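Long-range contacts in type-2Ba cytolytic delta-endotoxin (PDB 2RCI), which probably kills dipteran larvae by perforating the cells that line their midgut: residues 160-165 with 176-181; 72-77 with 172-177; 65-70 with 182-187. One frame throughout, in Å; residues are numbered along the deposited sequence.

Contact 1. Residues 160-165 with 176-181; sequences ITVDVQ and DSARYE
T161 and E181 face each other as an antiparallel hydrogen-bonded pair, the strands 160-162 and 177-181 running at 154° with their axes 4.8 Å apart. Two nearly straight bonds close the pair, T161 N to E181 O at 2.9 Å and E181 N to T161 O at 2.8 Å. V162 and Y180, the next pair, are non-hydrogen-bonded, and there V162 CA comes 3.2 Å from R179 O in a CA-H...O contact. Regular pairing then gives way to an inverse gamma turn centred on D163. Its N still bonds to R179 O, but the return bond runs from R179 N to D163 OD1, 2.7 Å away and met from above the carboxylate plane. CG of D163 stands between its own N and carbonyl carbon (chi1 68°), which turns this short acidic side chain back over R179, where it replaces a backbone acceptor.

CG2 of V162 sits over one face of the Y180 ring, 3.7 Å from its centroid in a CH-pi contact, while I160 CG2 meets the ring edge in plane. The small A178 leaves room for V162 CG2 and V164 CG2, each 3.6 Å from its CB. A water bridges T161 OG1 and the backbone E181 O.

L169 of helix 166-169 covers V162, V164 and Y180; strand 132-142 flanks strand 150-162, and strands 66-69 and 71-73 line the far edge of 177-192.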
# COMPACT_ATOMS: atom_id res chain seq x y z
N ILE A 160 -6.79 -9.30 0.98
CA ILE A 160 -7.00 -9.95 -0.30
C ILE A 160 -7.46 -11.39 -0.09
O ILE A 160 -6.80 -12.16 0.62
CB ILE A 160 -5.74 -9.92 -1.19
CG1 ILE A 160 -5.32 -8.46 -1.46
CG2 ILE A 160 -6.02 -10.66 -2.52
CD1 ILE A 160 -3.85 -8.28 -1.83
N THR A 161 -8.58 -11.72 -0.70
CA THR A 161 -9.11 -13.09 -0.74
C THR A 161 -9.25 -13.48 -2.21
O THR A 161 -9.83 -12.74 -2.99
CB THR A 161 -10.46 -13.18 -0.05
OG1 THR A 161 -10.31 -12.80 1.33
CG2 THR A 161 -11.00 -14.63 -0.16
N VAL A 162 -8.73 -14.63 -2.58
CA VAL A 162 -8.77 -15.05 -4.00
C VAL A 162 -9.08 -16.54 -4.09
O VAL A 162 -8.62 -17.33 -3.25
CB VAL A 162 -7.44 -14.67 -4.70
CG1 VAL A 162 -6.23 -15.21 -3.96
CG2 VAL A 162 -7.43 -15.08 -6.20
N ASP A 163 -9.86 -16.94 -5.10
CA ASP A 163 -10.29 -18.34 -5.24
C ASP A 163 -9.25 -19.25 -5.86
O ASP A 163 -9.56 -20.07 -6.75
CB ASP A 163 -11.64 -18.44 -5.97
CG ASP A 163 -11.56 -18.03 -7.46
OD1 ASP A 163 -10.65 -17.27 -7.84
OD2 ASP A 163 -12.44 -18.47 -8.24
N VAL A 164 -8.00 -19.13 -5.39
CA VAL A 164 -6.87 -19.87 -5.95
C VAL A 164 -6.10 -20.49 -4.80
O VAL A 164 -5.82 -19.81 -3.82
CB VAL A 164 -5.91 -18.92 -6.73
CG1 VAL A 164 -4.69 -19.66 -7.22
CG2 VAL A 164 -6.64 -18.28 -7.92
N GLN A 165 -5.74 -21.77 -4.89
CA GLN A 165 -5.00 -22.32 -3.76
C GLN A 165 -3.54 -21.82 -3.75
O GLN A 165 -2.99 -21.43 -4.81
CB GLN A 165 -5.29 -23.83 -3.54
CG GLN A 165 -4.25 -24.82 -3.77
CD GLN A 165 -3.21 -24.84 -2.70
OE1 GLN A 165 -3.48 -24.74 -1.49
NE2 GLN A 165 -1.99 -24.95 -3.14
N ASP A 176 -3.18 -13.65 -15.77
CA ASP A 176 -4.12 -14.62 -15.23
C ASP A 176 -5.34 -13.89 -14.68
O ASP A 176 -5.27 -12.70 -14.37
CB ASP A 176 -3.49 -15.45 -14.12
CG ASP A 176 -2.42 -16.40 -14.63
OD1 ASP A 176 -2.65 -17.11 -15.64
OD2 ASP A 176 -1.34 -16.45 -14.00
N SER A 177 -6.45 -14.62 -14.57
CA SER A 177 -7.68 -14.12 -13.98
C SER A 177 -8.08 -15.02 -12.82
O SER A 177 -7.79 -16.22 -12.81
CB SER A 177 -8.82 -14.08 -15.01
OG SER A 177 -8.57 -13.18 -16.09
N ALA A 178 -8.74 -14.42 -11.84
CA ALA A 178 -9.27 -15.16 -10.73
C ALA A 178 -10.33 -14.31 -10.07
O ALA A 178 -10.51 -13.13 -10.42
CB ALA A 178 -8.16 -15.53 -9.72
N ARG A 179 -11.02 -14.90 -9.10
CA ARG A 179 -12.07 -14.18 -8.42
C ARG A 179 -11.42 -13.57 -7.18
O ARG A 179 -10.96 -14.29 -6.27
CB ARG A 179 -13.24 -15.10 -8.04
CG ARG A 179 -14.38 -14.33 -7.41
CD ARG A 179 -15.63 -15.19 -7.23
NE ARG A 179 -16.56 -14.48 -6.36
CZ ARG A 179 -17.43 -13.57 -6.78
NH1 ARG A 179 -17.54 -13.28 -8.07
NH2 ARG A 179 -18.21 -12.97 -5.89
N TYR A 180 -11.33 -12.24 -7.23
CA TYR A 180 -10.70 -11.43 -6.17
C TYR A 180 -11.70 -10.66 -5.37
O TYR A 180 -12.62 -10.02 -5.91
CB TYR A 180 -9.69 -10.42 -6.74
CG TYR A 180 -8.34 -11.02 -7.03
CD1 TYR A 180 -8.02 -11.51 -8.32
CD2 TYR A 180 -7.37 -11.11 -6.04
CE1 TYR A 180 -6.76 -12.09 -8.57
CE2 TYR A 180 -6.12 -11.65 -6.28
CZ TYR A 180 -5.82 -12.14 -7.55
OH TYR A 180 -4.58 -12.66 -7.76
N GLU A 181 -11.44 -10.68 -4.06
CA GLU A 181 -12.08 -9.77 -3.14
C GLU A 181 -10.96 -8.96 -2.46
O GLU A 181 -10.15 -9.51 -1.73
CB GLU A 181 -12.87 -10.55 -2.12
CG GLU A 181 -13.76 -9.65 -1.31
CD GLU A 181 -14.51 -10.39 -0.22
OE1 GLU A 181 -14.71 -11.63 -0.34
OE2 GLU A 181 -14.86 -9.69 0.76
O HOH W 1 -10.92 -9.63 0.95

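Contact 2. Residues 72-77 with 172-177; sequences IEVSVM and ITIKDS
E73 reaches along the turn 173-176 with its whole side chain, its CA having already approached D176 O in a CA-H...O contact. CB of E73 lies 3.5 Å from S177 OG, across the non-hydrogen-bonded antiparallel pair that the two residues form. With CG anti to the backbone N (chi1 -172°) and the chain extended beyond it, CG passes close to the carbonyl oxygens of D176 and I174, and CD of E73 comes 3.7 Å from K175 O. At the tip, E73 OE2 accepts from S75 OG at 2.6 Å, from above the carboxylate plane.

E73 is the N-cap residue of helix 74-89, and the loop supplies acceptors for the first turn: V74 N points nearly straight at D176 O, 2.8 Å away, and S75 N meets a lone pair of I174 O. Those two carbonyls belong to a type I turn from T173 to D176, which T173 OG1 reinforces as an ST turn by accepting from K175 N, while D176 OD2 takes T173 N on its anti side. Branched V74 suits the inner side of this junction: CB of V74 sits 3.5 Å from T173 O and V74 CG1 3.8 Å from I174 CA, with F110 of helix 96-110 packed against the valine.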
# COMPACT_ATOMS: atom_id res chain seq x y z
N ILE A 72 -11.61 -11.13 -12.42
CA ILE A 72 -10.87 -10.04 -13.06
C ILE A 72 -9.50 -10.54 -13.47
O ILE A 72 -8.90 -11.40 -12.79
CB ILE A 72 -10.71 -8.83 -12.08
CG1 ILE A 72 -10.30 -7.54 -12.82
CG2 ILE A 72 -9.80 -9.19 -10.87
CD1 ILE A 72 -10.63 -6.31 -11.99
N GLU A 73 -8.98 -9.98 -14.57
CA GLU A 73 -7.60 -10.23 -14.90
C GLU A 73 -6.74 -9.39 -13.99
O GLU A 73 -7.06 -8.22 -13.71
CB GLU A 73 -7.29 -9.90 -16.37
CG GLU A 73 -5.91 -10.34 -16.79
CD GLU A 73 -5.63 -10.07 -18.27
OE1 GLU A 73 -6.44 -10.50 -19.11
OE2 GLU A 73 -4.60 -9.43 -18.57
N VAL A 74 -5.64 -10.00 -13.55
CA VAL A 74 -4.75 -9.36 -12.57
C VAL A 74 -4.29 -7.99 -13.12
O VAL A 74 -4.32 -7.00 -12.40
CB VAL A 74 -3.59 -10.29 -12.12
CG1 VAL A 74 -2.49 -9.50 -11.34
CG2 VAL A 74 -4.12 -11.42 -11.24
N SER A 75 -3.83 -7.93 -14.38
CA SER A 75 -3.44 -6.62 -14.97
C SER A 75 -4.51 -5.52 -14.88
O SER A 75 -4.21 -4.37 -14.58
CB SER A 75 -3.07 -6.81 -16.45
OG SER A 75 -4.22 -7.25 -17.17
N VAL A 76 -5.77 -5.89 -15.14
CA VAL A 76 -6.90 -4.94 -15.11
C VAL A 76 -7.12 -4.46 -13.67
O VAL A 76 -7.38 -3.28 -13.42
CB VAL A 76 -8.15 -5.59 -15.74
CG1 VAL A 76 -9.38 -4.70 -15.62
CG2 VAL A 76 -7.83 -5.91 -17.23
N MET A 77 -6.99 -5.39 -12.73
CA MET A 77 -7.08 -5.05 -11.30
C MET A 77 -6.01 -4.05 -10.89
O MET A 77 -6.29 -3.07 -10.19
CB MET A 77 -6.97 -6.30 -10.43
CG MET A 77 -7.06 -5.98 -8.96
SD MET A 77 -7.36 -7.44 -7.96
CE MET A 77 -6.04 -8.55 -8.46
N ILE A 172 1.02 -16.96 -9.85
CA ILE A 172 0.04 -16.24 -10.66
C ILE A 172 0.69 -15.01 -11.33
O ILE A 172 1.61 -14.40 -10.78
CB ILE A 172 -1.22 -15.83 -9.83
CG1 ILE A 172 -2.42 -15.61 -10.78
CG2 ILE A 172 -0.95 -14.61 -8.97
CD1 ILE A 172 -3.81 -15.50 -10.02
N THR A 173 0.25 -14.72 -12.55
CA THR A 173 0.85 -13.63 -13.36
C THR A 173 -0.16 -12.53 -13.64
O THR A 173 -1.37 -12.67 -13.38
CB THR A 173 1.43 -14.13 -14.73
OG1 THR A 173 0.37 -14.40 -15.65
CG2 THR A 173 2.31 -15.41 -14.54
N ILE A 174 0.32 -11.43 -14.21
CA ILE A 174 -0.56 -10.30 -14.50
C ILE A 174 -1.59 -10.65 -15.60
O ILE A 174 -2.61 -10.01 -15.72
CB ILE A 174 0.23 -9.02 -14.86
CG1 ILE A 174 1.12 -9.25 -16.09
CG2 ILE A 174 1.07 -8.55 -13.69
CD1 ILE A 174 1.59 -7.93 -16.73
N LYS A 175 -1.32 -11.70 -16.39
CA LYS A 175 -2.24 -12.14 -17.44
C LYS A 175 -3.29 -13.17 -17.00
O LYS A 175 -4.21 -13.49 -17.77
CB LYS A 175 -1.45 -12.66 -18.66
CG LYS A 175 -0.44 -11.71 -19.22
CD LYS A 175 -1.08 -10.46 -19.85
CE LYS A 175 0.00 -9.51 -20.37
NZ LYS A 175 0.88 -10.11 -21.44
N ASP A 176 -3.18 -13.65 -15.77
CA ASP A 176 -4.12 -14.62 -15.23
C ASP A 176 -5.34 -13.89 -14.68
O ASP A 176 -5.27 -12.70 -14.37
CB ASP A 176 -3.49 -15.45 -14.12
CG ASP A 176 -2.42 -16.40 -14.63
OD1 ASP A 176 -2.65 -17.11 -15.64
OD2 ASP A 176 -1.34 -16.45 -14.00
N SER A 177 -6.45 -14.62 -14.57
CA SER A 177 -7.68 -14.12 -13.98
C SER A 177 -8.08 -15.02 -12.82
O SER A 177 -7.79 -16.22 -12.81
CB SER A 177 -8.82 -14.08 -15.01
OG SER A 177 -8.57 -13.18 -16.09

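Contact 3. Residues 65-70 with 182-187; sequences QSVIHQ and VKMKAL
V182 loses the most surface here, and it faces two residues at once, V67 and I68, in a classic beta bulge. Its carbonyl oxygen takes V67 N at 2.8 Å, nearly head-on, and I68 N in a weak bond at 3.4 Å, while V182 N donates to I68 O. Branching at CB lets V182 serve both neighbours: its CB lies 4.0 Å from CB of I68, the two side chains pointing the same way, and V182 CG1 touches V67 CG2 at 3.8 Å. In V67, chi1 -68° sets CG1 anti to the carbonyl carbon, toward M184 CB, and leaves CG2 next to V182.

On the N-terminal side of the bulge S66 pairs with K183 and Q65 with M184. M184 N donates to Q65 O at 2.9 Å from above the carbonyl plane, and Q65 N returns a bond to M184 O. NE2 of Q65 reaches forward to S66 O, 3.1 Å away. The aliphatic part of K183 runs along the backbone of Q65, with K183 CG 3.7 Å from Q65 O.

I84 of helix 74-89 covers V67 and M184, M77 and Q80 lie on I68, and F158 of strand 150-162 flanks V182 and M184 from the neighbouring strand.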
# COMPACT_ATOMS: atom_id res chain seq x y z
N GLN A 65 -12.54 0.68 2.23
CA GLN A 65 -13.65 -0.09 1.67
C GLN A 65 -13.16 -1.11 0.67
O GLN A 65 -12.00 -1.08 0.23
CB GLN A 65 -14.62 0.84 0.94
CG GLN A 65 -14.02 1.45 -0.34
CD GLN A 65 -15.04 2.20 -1.15
OE1 GLN A 65 -15.47 3.27 -0.76
NE2 GLN A 65 -15.44 1.64 -2.28
N SER A 66 -14.07 -1.99 0.27
CA SER A 66 -13.78 -2.96 -0.79
C SER A 66 -13.67 -2.24 -2.13
O SER A 66 -14.43 -1.31 -2.43
CB SER A 66 -14.86 -4.04 -0.80
OG SER A 66 -14.77 -4.79 0.42
N VAL A 67 -12.70 -2.67 -2.94
CA VAL A 67 -12.43 -1.99 -4.19
C VAL A 67 -12.50 -2.93 -5.38
O VAL A 67 -12.66 -2.48 -6.52
CB VAL A 67 -11.05 -1.22 -4.18
CG1 VAL A 67 -11.09 -0.03 -3.21
CG2 VAL A 67 -9.86 -2.16 -3.90
N ILE A 68 -12.40 -4.23 -5.11
CA ILE A 68 -12.61 -5.26 -6.14
C ILE A 68 -13.41 -6.39 -5.52
O ILE A 68 -13.10 -6.81 -4.39
CB ILE A 68 -11.28 -5.93 -6.61
CG1 ILE A 68 -10.23 -4.89 -7.08
CG2 ILE A 68 -11.56 -7.05 -7.64
CD1 ILE A 68 -10.48 -4.30 -8.47
N HIS A 69 -14.40 -6.90 -6.26
CA HIS A 69 -15.11 -8.11 -5.85
C HIS A 69 -15.72 -8.78 -7.05
O HIS A 69 -16.94 -8.69 -7.30
CB HIS A 69 -16.20 -7.81 -4.82
CG HIS A 69 -16.62 -9.02 -4.04
ND1 HIS A 69 -17.13 -8.94 -2.76
CD2 HIS A 69 -16.55 -10.34 -4.34
CE1 HIS A 69 -17.39 -10.16 -2.32
NE2 HIS A 69 -17.05 -11.02 -3.26
N GLN A 70 -14.86 -9.44 -7.82
CA GLN A 70 -15.27 -10.07 -9.07
C GLN A 70 -14.18 -10.94 -9.64
O GLN A 70 -13.04 -10.92 -9.17
CB GLN A 70 -15.58 -8.99 -10.12
CG GLN A 70 -14.36 -8.08 -10.40
CD GLN A 70 -14.64 -7.08 -11.51
OE1 GLN A 70 -15.03 -5.93 -11.25
NE2 GLN A 70 -14.43 -7.50 -12.77
N VAL A 182 -10.92 -7.66 -2.71
CA VAL A 182 -9.84 -6.82 -2.21
C VAL A 182 -10.42 -5.63 -1.43
O VAL A 182 -11.21 -4.84 -2.00
CB VAL A 182 -8.97 -6.28 -3.40
CG1 VAL A 182 -7.89 -5.30 -2.86
CG2 VAL A 182 -8.35 -7.44 -4.14
N LYS A 183 -10.06 -5.54 -0.15
CA LYS A 183 -10.42 -4.40 0.71
C LYS A 183 -9.17 -3.54 0.85
O LYS A 183 -8.08 -4.05 1.04
CB LYS A 183 -10.90 -4.83 2.11
CG LYS A 183 -11.55 -3.65 2.83
CD LYS A 183 -12.09 -3.91 4.24
CE LYS A 183 -12.80 -2.63 4.71
NZ LYS A 183 -13.79 -2.82 5.80
N MET A 184 -9.34 -2.24 0.70
CA MET A 184 -8.24 -1.31 0.76
C MET A 184 -8.45 -0.32 1.88
O MET A 184 -9.53 0.26 2.00
CB MET A 184 -8.20 -0.55 -0.56
CG MET A 184 -6.99 0.32 -0.75
SD MET A 184 -7.03 0.84 -2.47
CE MET A 184 -5.62 1.94 -2.51
N LYS A 185 -7.40 -0.08 2.65
CA LYS A 185 -7.38 0.96 3.67
C LYS A 185 -6.13 1.79 3.41
O LYS A 185 -5.02 1.26 3.39
CB LYS A 185 -7.30 0.35 5.07
CG LYS A 185 -8.53 -0.44 5.49
CD LYS A 185 -8.25 -1.27 6.73
CE LYS A 185 -9.54 -1.82 7.32
NZ LYS A 185 -9.19 -2.70 8.47
N ALA A 186 -6.32 3.08 3.20
CA ALA A 186 -5.19 3.94 2.86
C ALA A 186 -5.48 5.38 3.30
O ALA A 186 -6.65 5.80 3.42
CB ALA A 186 -4.92 3.88 1.36
N LEU A 187 -4.42 6.12 3.57
CA LEU A 187 -4.55 7.56 3.74
C LEU A 187 -3.30 8.24 3.20
O LEU A 187 -2.22 7.63 3.19
CB LEU A 187 -4.76 7.92 5.23
CG LEU A 187 -3.59 7.81 6.25
CD1 LEU A 187 -2.51 8.86 6.05
CD2 LEU A 187 -4.15 7.98 7.67

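Overall arrangement
After strand 11-15, two helices and strand 57-64, the chain reaches strand 66-69 and then, past a corner, strand 71-73, which leads into helix 74-89. Contact 3 closes the longest loop, from 65-70 to 182-187; contact 2, from 72-77 to 172-177, falls within it, and contact 1, a short excursion through helix 166-169, also lies inside. Contacts 1 and 2 end on the same stretch, sharing D176 and S177. All three meet on or beside strand 177-192, which has strand 150-162 along one edge and strands 66-69 and 71-73 along the other. Y180 of contact 1 packs against V74, M77 and I172 of contact 2, and M77 reaches I68 and V182 of contact 3, joining the helix to the sheet.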